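Local coordinates for leucine-rich repeat protein (Bacteroides thetaiotaomicron, PDB 4ECN), which is of unknown function but is probably an extracellular protein that binds other proteins through its leucine-rich repeats, at residues Leu137-Gly141 against Pro258-Lys262; Gln217-Thr223 against Glu235-Gly241; Asp579-Val585 against Lys601-Ile607. All blocks are in the same frame, centred on the assembly; numbering follows the deposited sequence.

Interaction 1: Leu137-Gly141 against Pro258-Lys262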
loop_
_atom_site.group_PDB
_atom_site.type_symbol
_atom_site.label_atom_id
_atom_site.label_comp_id
_atom_site.label_asym_id
_atom_site.label_seq_id
_atom_site.Cartn_x
_atom_site.Cartn_y
_atom_site.Cartn_z
ATOM N N LEU A 137 -7.750 -13.535 -47.139
ATOM C CA LEU A 137 -6.466 -12.949 -46.761
ATOM C C LEU A 137 -5.823 -12.335 -48.004
ATOM O O LEU A 137 -5.750 -12.993 -49.034
ATOM C CB LEU A 137 -5.555 -14.007 -46.115
ATOM C CG LEU A 137 -5.816 -14.418 -44.668
ATOM C CD1 LEU A 137 -7.107 -15.234 -44.513
ATOM C CD2 LEU A 137 -4.666 -15.263 -44.154
ATOM N N SER A 138 -5.397 -11.069 -47.919
ATOM C CA SER A 138 -4.849 -10.330 -49.052
ATOM C C SER A 138 -3.616 -9.523 -48.669
ATOM O O SER A 138 -3.550 -9.043 -47.534
ATOM C CB SER A 138 -5.917 -9.379 -49.585
ATOM O OG SER A 138 -7.221 -9.945 -49.576
ATOM N N LYS A 139 -2.667 -9.324 -49.616
ATOM C CA LYS A 139 -1.471 -8.501 -49.390
ATOM C C LYS A 139 -1.822 -7.005 -49.421
ATOM O O LYS A 139 -2.399 -6.532 -50.398
ATOM C CB LYS A 139 -0.372 -8.789 -50.424
ATOM C CG LYS A 139 0.265 -10.164 -50.364
ATOM C CD LYS A 139 1.484 -10.199 -51.291
ATOM C CE LYS A 139 2.199 -11.529 -51.314
ATOM N NZ LYS A 139 3.423 -11.491 -52.159
ATOM N N GLU A 140 -1.483 -6.272 -48.348
ATOM C CA GLU A 140 -1.708 -4.824 -48.177
ATOM C C GLU A 140 -0.391 -4.174 -47.752
ATOM O O GLU A 140 0.499 -4.871 -47.252
ATOM C CB GLU A 140 -2.833 -4.549 -47.141
ATOM C CG GLU A 140 -3.364 -3.117 -47.105
ATOM C CD GLU A 140 -3.604 -2.513 -45.727
ATOM O OE1 GLU A 140 -2.604 -2.194 -45.043
ATOM O OE2 GLU A 140 -4.782 -2.283 -45.362
ATOM N N GLY A 141 -0.271 -2.860 -47.965
ATOM C CA GLY A 141 0.914 -2.086 -47.599
ATOM C C GLY A 141 2.097 -2.313 -48.522
ATOM O O GLY A 141 2.690 -1.354 -49.029
ATOM N N PRO A 258 -6.375 -7.890 -44.182
ATOM C CA PRO A 258 -5.210 -7.284 -44.857
ATOM C C PRO A 258 -3.849 -7.694 -44.259
ATOM O O PRO A 258 -3.348 -7.058 -43.323
ATOM C CB PRO A 258 -5.445 -5.781 -44.663
ATOM C CG PRO A 258 -6.208 -5.678 -43.414
ATOM C CD PRO A 258 -7.087 -6.896 -43.353
ATOM N N ILE A 259 -3.213 -8.706 -44.872
ATOM C CA ILE A 259 -1.920 -9.226 -44.427
ATOM C C ILE A 259 -0.828 -8.199 -44.767
ATOM O O ILE A 259 -0.799 -7.686 -45.878
ATOM C CB ILE A 259 -1.653 -10.620 -45.045
ATOM C CG1 ILE A 259 -2.791 -11.624 -44.692
ATOM C CG2 ILE A 259 -0.263 -11.173 -44.660
ATOM C CD1 ILE A 259 -3.073 -11.876 -43.194
ATOM N N GLN A 260 0.045 -7.890 -43.790
ATOM C CA GLN A 260 1.094 -6.874 -43.909
ATOM C C GLN A 260 2.471 -7.435 -44.264
ATOM O O GLN A 260 3.251 -6.730 -44.923
ATOM C CB GLN A 260 1.231 -6.107 -42.581
ATOM C CG GLN A 260 -0.033 -5.395 -42.117
ATOM C CD GLN A 260 -0.514 -4.339 -43.080
ATOM O OE1 GLN A 260 0.234 -3.436 -43.483
ATOM N NE2 GLN A 260 -1.791 -4.417 -43.434
ATOM N N LEU A 261 2.788 -8.665 -43.771
ATOM C CA LEU A 261 4.077 -9.363 -43.920
ATOM C C LEU A 261 5.177 -8.478 -43.354
ATOM O O LEU A 261 6.128 -8.116 -44.055
ATOM C CB LEU A 261 4.379 -9.756 -45.381
ATOM C CG LEU A 261 3.328 -10.565 -46.130
ATOM C CD1 LEU A 261 3.549 -10.473 -47.627
ATOM C CD2 LEU A 261 3.295 -11.999 -45.675
ATOM N N LYS A 262 4.985 -8.044 -42.109
ATOM C CA LYS A 262 5.926 -7.156 -41.438
ATOM C C LYS A 262 6.375 -7.740 -40.092
ATOM O O LYS A 262 5.921 -8.809 -39.662
ATOM C CB LYS A 262 5.301 -5.760 -41.218
ATOM C CG LYS A 262 4.870 -5.010 -42.462
ATOM C CD LYS A 262 4.186 -3.704 -42.065
ATOM C CE LYS A 262 3.582 -2.960 -43.233
ATOM N NZ LYS A 262 2.803 -1.771 -42.788
#
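Gln260 and Glu140 meet side by side where two neighbouring strands run out. Gln260 NE2 donates to Glu140 OE1 at 2.9 Å, with the oxygen in the plane of the amide. The carboxylate and amide planes stand nearly perpendicular, 79° apart, and OE1 receives the bond from above its own plane. The Gln260 chain bends at chi2 (-61°), which folds the amide back toward Glu140 and Pro258. The same NE2 also donates to Pro258 O at 3.1 Å, so two acceptors fix the rotation of the amide. Lys262 NZ binds the other end, Gln260 OE1. With an alanine here, Glu140 OE1 and the Lys262 amine would probably be left without this partner, and the glutamate carboxylate could turn.

The backbones pair in parallel through two bridges between strands 130-139 and 251-259, neighbours in one mixed sheet of a DUF4458 domain of the transthyretin clan. Ile259 N donates to Ser138 O at 2.7 Å, and Glu140 N to Ile259 O at 2.9 Å. On the Ile259 side of the sheet, CD1 of that residue meets Leu137 CD2 at 3.9 Å. Phe152 packs on both residues. Further out, Lys139 NZ bonds to Asp199 O.

Interaction 2: Gln217-Thr223 against Glu235-Gly241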
loop_
_atom_site.group_PDB
_atom_site.type_symbol
_atom_site.label_atom_id
_atom_site.label_comp_id
_atom_site.label_asym_id
_atom_site.label_seq_id
_atom_site.Cartn_x
_atom_site.Cartn_y
_atom_site.Cartn_z
ATOM N N GLN A 217 -15.398 -4.646 -39.362
ATOM C CA GLN A 217 -14.062 -4.470 -39.899
ATOM C C GLN A 217 -13.107 -5.383 -39.154
ATOM O O GLN A 217 -13.228 -5.505 -37.926
ATOM C CB GLN A 217 -13.587 -3.023 -39.815
ATOM C CG GLN A 217 -14.173 -2.069 -40.830
ATOM C CD GLN A 217 -13.536 -0.725 -40.631
ATOM O OE1 GLN A 217 -13.888 0.024 -39.699
ATOM N NE2 GLN A 217 -12.515 -0.435 -41.443
ATOM N N VAL A 218 -12.148 -6.010 -39.871
ATOM C CA VAL A 218 -11.111 -6.790 -39.210
ATOM C C VAL A 218 -10.168 -5.744 -38.588
ATOM O O VAL A 218 -9.757 -4.810 -39.279
ATOM C CB VAL A 218 -10.413 -7.823 -40.130
ATOM C CG1 VAL A 218 -9.223 -8.474 -39.426
ATOM C CG2 VAL A 218 -11.400 -8.903 -40.563
ATOM N N VAL A 219 -9.921 -5.839 -37.270
ATOM C CA VAL A 219 -9.128 -4.849 -36.547
ATOM C C VAL A 219 -7.768 -5.448 -36.049
ATOM O O VAL A 219 -6.900 -4.698 -35.578
ATOM C CB VAL A 219 -9.937 -4.222 -35.371
ATOM C CG1 VAL A 219 -11.104 -3.398 -35.907
ATOM C CG2 VAL A 219 -10.412 -5.262 -34.354
ATOM N N ALA A 220 -7.566 -6.765 -36.198
ATOM C CA ALA A 220 -6.306 -7.414 -35.809
ATOM C C ALA A 220 -6.229 -8.864 -36.285
ATOM O O ALA A 220 -7.260 -9.523 -36.445
ATOM C CB ALA A 220 -6.132 -7.377 -34.290
ATOM N N TYR A 221 -5.004 -9.373 -36.471
ATOM C CA TYR A 221 -4.796 -10.780 -36.832
ATOM C C TYR A 221 -3.432 -11.282 -36.338
ATOM O O TYR A 221 -2.494 -10.500 -36.116
ATOM C CB TYR A 221 -4.922 -11.037 -38.359
ATOM C CG TYR A 221 -3.805 -10.422 -39.176
ATOM C CD1 TYR A 221 -2.614 -11.114 -39.398
ATOM C CD2 TYR A 221 -3.908 -9.122 -39.666
ATOM C CE1 TYR A 221 -1.552 -10.525 -40.082
ATOM C CE2 TYR A 221 -2.856 -8.527 -40.359
ATOM C CZ TYR A 221 -1.685 -9.238 -40.576
ATOM O OH TYR A 221 -0.656 -8.672 -41.284
ATOM N N THR A 222 -3.341 -12.611 -36.203
ATOM C CA THR A 222 -2.133 -13.364 -35.903
ATOM C C THR A 222 -2.092 -14.508 -36.912
ATOM O O THR A 222 -3.044 -15.295 -36.980
ATOM C CB THR A 222 -2.075 -13.812 -34.440
ATOM O OG1 THR A 222 -2.183 -12.671 -33.593
ATOM C CG2 THR A 222 -0.789 -14.524 -34.117
ATOM N N THR A 223 -1.029 -14.559 -37.741
ATOM C CA THR A 223 -0.865 -15.649 -38.716
ATOM C C THR A 223 0.099 -16.709 -38.139
ATOM O O THR A 223 0.994 -16.375 -37.356
ATOM C CB THR A 223 -0.398 -15.141 -40.094
ATOM O OG1 THR A 223 0.716 -14.273 -39.926
ATOM C CG2 THR A 223 -1.500 -14.428 -40.866
ATOM N N GLU A 235 3.312 -13.300 -37.443
ATOM C CA GLU A 235 3.184 -11.876 -37.123
ATOM C C GLU A 235 1.854 -11.586 -36.427
ATOM O O GLU A 235 0.909 -12.367 -36.526
ATOM C CB GLU A 235 3.312 -10.978 -38.377
ATOM C CG GLU A 235 2.092 -10.982 -39.286
ATOM C CD GLU A 235 2.115 -9.996 -40.434
ATOM O OE1 GLU A 235 2.785 -8.946 -40.312
ATOM O OE2 GLU A 235 1.419 -10.255 -41.442
ATOM N N THR A 236 1.774 -10.434 -35.780
ATOM C CA THR A 236 0.570 -9.947 -35.131
ATOM C C THR A 236 0.466 -8.495 -35.532
ATOM O O THR A 236 1.441 -7.748 -35.394
ATOM C CB THR A 236 0.573 -10.195 -33.600
ATOM O OG1 THR A 236 0.792 -11.576 -33.330
ATOM C CG2 THR A 236 -0.731 -9.821 -32.960
ATOM N N GLN A 237 -0.672 -8.104 -36.099
ATOM C CA GLN A 237 -0.827 -6.722 -36.522
ATOM C C GLN A 237 -2.173 -6.155 -36.146
ATOM O O GLN A 237 -3.178 -6.870 -36.176
ATOM C CB GLN A 237 -0.664 -6.589 -38.046
ATOM C CG GLN A 237 0.670 -7.027 -38.643
ATOM C CD GLN A 237 1.878 -6.215 -38.263
ATOM O OE1 GLN A 237 1.805 -5.026 -37.950
ATOM N NE2 GLN A 237 3.042 -6.835 -38.374
ATOM N N SER A 238 -2.189 -4.852 -35.811
ATOM C CA SER A 238 -3.407 -4.069 -35.629
ATOM C C SER A 238 -3.696 -3.454 -36.981
ATOM O O SER A 238 -2.810 -2.820 -37.580
ATOM C CB SER A 238 -3.278 -3.033 -34.518
ATOM O OG SER A 238 -4.556 -2.487 -34.229
ATOM N N VAL A 239 -4.871 -3.753 -37.530
ATOM C CA VAL A 239 -5.243 -3.305 -38.863
ATOM C C VAL A 239 -6.665 -2.723 -38.864
ATOM O O VAL A 239 -7.308 -2.604 -37.817
ATOM C CB VAL A 239 -5.120 -4.478 -39.886
ATOM C CG1 VAL A 239 -3.662 -4.873 -40.130
ATOM C CG2 VAL A 239 -5.958 -5.688 -39.477
ATOM N N ARG A 240 -7.122 -2.344 -40.070
ATOM C CA ARG A 240 -8.449 -1.859 -40.433
ATOM C C ARG A 240 -8.774 -2.417 -41.812
ATOM O O ARG A 240 -8.459 -1.809 -42.834
ATOM C CB ARG A 240 -8.554 -0.321 -40.382
ATOM C CG ARG A 240 -8.680 0.286 -38.983
ATOM C CD ARG A 240 -9.978 -0.117 -38.286
ATOM N NE ARG A 240 -10.200 0.603 -37.030
ATOM C CZ ARG A 240 -9.645 0.276 -35.866
ATOM N NH1 ARG A 240 -8.790 -0.739 -35.788
ATOM N NH2 ARG A 240 -9.922 0.978 -34.772
ATOM N N GLY A 241 -9.310 -3.626 -41.817
ATOM C CA GLY A 241 -9.724 -4.309 -43.028
ATOM C C GLY A 241 -10.949 -3.639 -43.600
ATOM O O GLY A 241 -11.674 -2.935 -42.890
#
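Backbone bonds join Tyr221 and Gln237 as an antiparallel hydrogen-bonded pair. Tyr221 N reaches Gln237 O at 3.1 Å, and Gln237 N returns to Tyr221 O at 3.0 Å. Farther along, Gly241 N donates almost straight to Val218 O at 2.8 Å. Val239 N instead meets Val219 O from above the carbonyl plane. Here Val219 and Ala220 both face Thr161 on the next strand, a classic beta bulge.

Several side-chain polar bonds gather on Glu235. Tyr221 OH donates to Glu235 OE2 at 2.6 Å. The carboxylate oxygen lies at the ring edge and in its plane, while the hydroxyl comes from above the carboxylate plane. The tyrosine CG sits between backbone N and carbonyl carbon, chi1 69°, which turns the ring across the neighbouring strand. Gln237 NE2 holds Glu235 OE1. Elsewhere, Thr222 OG1 and Thr236 OG1 share a bond of 3.2 Å, and Lys272 also holds the latter hydroxyl. Gln217 NE2 bonds to Gly241 O.

Apolar contacts are fewer. Val239 CG1 touches the Tyr221 ring edge at CE2, 3.7 Å away. Val219 CG1 lies over one face of the Arg240 guanidinium, which forms a salt bridge with Glu307.

The two strands, 214-227 and 230-238, make a beta hairpin. Strand 157-164 flanks 214-227, and Ile259 of strand 251-259 packs against Tyr221, Thr223 and Glu235.

Interaction 3: Asp579-Val585 against Lys601-Ile607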
loop_
_atom_site.group_PDB
_atom_site.type_symbol
_atom_site.label_atom_id
_atom_site.label_comp_id
_atom_site.label_asym_id
_atom_site.label_seq_id
_atom_site.Cartn_x
_atom_site.Cartn_y
_atom_site.Cartn_z
ATOM N N ASP A 579 15.280 2.280 10.395
ATOM C CA ASP A 579 14.098 1.809 11.102
ATOM C C ASP A 579 14.355 0.397 11.614
ATOM O O ASP A 579 14.491 -0.517 10.809
ATOM C CB ASP A 579 12.862 1.846 10.172
ATOM C CG ASP A 579 11.747 0.864 10.522
ATOM O OD1 ASP A 579 11.376 0.791 11.695
ATOM O OD2 ASP A 579 11.229 0.191 9.604
ATOM N N CYS A 580 14.407 0.220 12.940
ATOM C CA CYS A 580 14.577 -1.060 13.620
ATOM C C CYS A 580 13.509 -1.246 14.651
ATOM O O CYS A 580 13.729 -1.926 15.657
ATOM C CB CYS A 580 15.952 -1.157 14.253
ATOM S SG CYS A 580 17.235 -1.642 13.098
ATOM N N VAL A 581 12.348 -0.665 14.422
ATOM C CA VAL A 581 11.268 -0.792 15.378
ATOM C C VAL A 581 10.793 -2.240 15.402
ATOM O O VAL A 581 10.932 -2.961 14.414
ATOM C CB VAL A 581 10.114 0.191 15.103
ATOM C CG1 VAL A 581 10.654 1.596 14.924
ATOM C CG2 VAL A 581 9.288 -0.228 13.895
ATOM N N HIS A 582 10.277 -2.661 16.558
ATOM C CA HIS A 582 9.676 -3.962 16.810
ATOM C C HIS A 582 10.570 -5.118 16.344
ATOM O O HIS A 582 10.140 -6.044 15.635
ATOM C CB HIS A 582 8.290 -4.060 16.175
ATOM C CG HIS A 582 7.329 -3.112 16.809
ATOM N ND1 HIS A 582 7.140 -1.839 16.310
ATOM C CD2 HIS A 582 6.577 -3.261 17.923
ATOM C CE1 HIS A 582 6.257 -1.264 17.109
ATOM N NE2 HIS A 582 5.898 -2.075 18.101
ATOM N N ASN A 583 11.811 -5.077 16.806
ATOM C CA ASN A 583 12.729 -6.183 16.660
ATOM C C ASN A 583 12.871 -6.713 18.058
ATOM O O ASN A 583 11.940 -6.534 18.856
ATOM C CB ASN A 583 14.030 -5.778 15.979
ATOM C CG ASN A 583 13.932 -5.686 14.467
ATOM O OD1 ASN A 583 14.473 -6.518 13.747
ATOM N ND2 ASN A 583 13.246 -4.681 13.943
ATOM N N LYS A 584 13.992 -7.343 18.388
ATOM C CA LYS A 584 14.251 -7.850 19.741
ATOM C C LYS A 584 15.687 -7.439 20.105
ATOM O O LYS A 584 16.393 -8.159 20.830
ATOM C CB LYS A 584 14.011 -9.394 19.826
ATOM C CG LYS A 584 12.531 -9.862 19.812
ATOM C CD LYS A 584 11.922 -10.024 18.411
ATOM C CE LYS A 584 10.447 -10.378 18.406
ATOM N NZ LYS A 584 9.873 -10.376 17.025
ATOM N N VAL A 585 16.102 -6.244 19.584
ATOM C CA VAL A 585 17.468 -5.730 19.671
ATOM C C VAL A 585 17.858 -5.530 21.140
ATOM O O VAL A 585 17.259 -4.717 21.842
ATOM C CB VAL A 585 17.705 -4.444 18.838
ATOM C CG1 VAL A 585 19.132 -3.934 19.002
ATOM C CG2 VAL A 585 17.424 -4.696 17.363
ATOM N N LYS A 601 14.843 5.421 14.010
ATOM C CA LYS A 601 13.710 4.864 14.741
ATOM C C LYS A 601 14.128 3.529 15.352
ATOM O O LYS A 601 14.245 2.528 14.643
ATOM C CB LYS A 601 12.481 4.710 13.820
ATOM C CG LYS A 601 11.925 5.997 13.189
ATOM C CD LYS A 601 11.250 6.955 14.191
ATOM C CE LYS A 601 10.717 8.157 13.453
ATOM N NZ LYS A 601 9.902 9.033 14.328
ATOM N N LEU A 602 14.433 3.535 16.662
ATOM C CA LEU A 602 14.872 2.329 17.365
ATOM C C LEU A 602 13.819 1.866 18.379
ATOM O O LEU A 602 14.093 0.968 19.172
ATOM C CB LEU A 602 16.220 2.592 18.071
ATOM C CG LEU A 602 17.457 2.839 17.173
ATOM C CD1 LEU A 602 18.592 3.418 17.969
ATOM C CD2 LEU A 602 17.910 1.576 16.448
ATOM N N ASP A 603 12.585 2.420 18.294
ATOM C CA ASP A 603 11.482 2.126 19.212
ATOM C C ASP A 603 11.115 0.648 19.271
ATOM O O ASP A 603 11.313 -0.085 18.308
ATOM C CB ASP A 603 10.237 2.909 18.821
ATOM C CG ASP A 603 10.506 4.359 18.502
ATOM O OD1 ASP A 603 10.910 4.642 17.353
ATOM O OD2 ASP A 603 10.290 5.214 19.391
ATOM N N TYR A 604 10.576 0.221 20.416
ATOM C CA TYR A 604 10.116 -1.140 20.697
ATOM C C TYR A 604 11.200 -2.178 20.440
ATOM O O TYR A 604 11.131 -2.931 19.472
ATOM C CB TYR A 604 8.858 -1.493 19.896
ATOM C CG TYR A 604 7.634 -0.708 20.318
ATOM C CD1 TYR A 604 7.329 0.522 19.734
ATOM C CD2 TYR A 604 6.782 -1.188 21.307
ATOM C CE1 TYR A 604 6.204 1.250 20.122
ATOM C CE2 TYR A 604 5.658 -0.465 21.709
ATOM C CZ TYR A 604 5.369 0.753 21.110
ATOM O OH TYR A 604 4.247 1.458 21.486
ATOM N N ASN A 605 12.187 -2.235 21.345
ATOM C CA ASN A 605 13.275 -3.222 21.370
ATOM C C ASN A 605 13.660 -3.483 22.848
ATOM O O ASN A 605 12.824 -3.295 23.736
ATOM C CB ASN A 605 14.465 -2.758 20.528
ATOM C CG ASN A 605 14.264 -2.855 19.040
ATOM O OD1 ASN A 605 14.292 -3.936 18.460
ATOM N ND2 ASN A 605 14.209 -1.724 18.371
ATOM N N GLN A 606 14.905 -3.886 23.118
ATOM C CA GLN A 606 15.385 -4.155 24.474
ATOM C C GLN A 606 16.804 -3.578 24.646
ATOM O O GLN A 606 17.695 -4.234 25.190
ATOM C CB GLN A 606 15.342 -5.671 24.753
ATOM C CG GLN A 606 13.952 -6.171 25.141
ATOM C CD GLN A 606 13.590 -7.443 24.430
ATOM O OE1 GLN A 606 14.314 -8.465 24.483
ATOM N NE2 GLN A 606 12.432 -7.407 23.770
ATOM N N ILE A 607 17.001 -2.349 24.174
ATOM C CA ILE A 607 18.282 -1.649 24.222
ATOM C C ILE A 607 18.419 -1.017 25.604
ATOM O O ILE A 607 17.479 -0.372 26.067
ATOM C CB ILE A 607 18.354 -0.620 23.053
ATOM C CG1 ILE A 607 18.238 -1.363 21.692
ATOM C CG2 ILE A 607 19.615 0.241 23.127
ATOM C CD1 ILE A 607 17.560 -0.605 20.551
HETATM O O HOH W 1 10.831 -5.943 21.930
#
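His582 and Tyr604 both carry CG anti to the carbonyl carbon, chi1 -66° and -68°, and both lie in backbone turns of positive phi. These matched torsions send the two side chains out alongside each other, pointing the same way. Their rings form an offset stack, with centroids 4.2 Å apart and planes at 16°. Tyr604 CB lies over the centre of the imidazole in a CH-pi contact. His582 NE2 lies over the tyrosine ring, offset toward its rim.

Asn605 makes the main polar link. Its ND2 donates to Cys580 O at 2.8 Å and, within its own segment, to Leu602 O at 2.8 Å. Both acceptors lie in the amide plane, and each carbonyl is approached from above its own plane. Asn605 OD1 accepts from Val585 N at 3.1 Å, and a weak bond from Asn583 N joins it. The buried amide therefore has both ends engaged, which fixes its rotation. Asn583 does the same one turn back: its ND2 bonds to Met555 O and its OD1 accepts from Leu560 N. Such inward asparagines, each bonding to backbone of its own and the preceding turn, correspond to the asparagine of the LxxLxLxxN motif of leucine-rich repeats.

The backbones keep step beside this. Cys580 N donates nearly straight to Lys601 O at 2.9 Å. Gln606 N donates to Val585 O at 2.8 Å. Val585 CG1 and Ile607 CG1 pack at 3.8 Å. Asp579 OD1 accepts from Val581 N, an Asx turn.

The segments follow the adjacent parallel strands 577-579 and 596-601. Tyr557 stacks on His582 and His628 on Tyr604, extending the aromatic row to both neighbouring turns. Asn629 donates weakly to Leu602 O and accepts from Ile607 N, while strand 616-617 lies next to 596-601.

Interactions 1 and 2 belong to one mixed sheet in the second DUF4458 region, their centres about 9 Å apart. Interaction 2 is nested in the chain loop that interaction 1 closes. They touch directly: Gln260 N probably bonds to Tyr221 OH at 2.7 Å, and Lys262 N to Glu235 OE1 at 3.0 Å. The hairpin is thus tied to the chain just after strand 251-259, ahead of helix 266-280. Interaction 3 comes later in the chain, between turns of the leucine-rich repeats. Its centre is about 66 Å from that of interaction 1 and 59 Å from that of interaction 2, across the chain's centre. The contacts thus lie in two distant parts of an elongated chain.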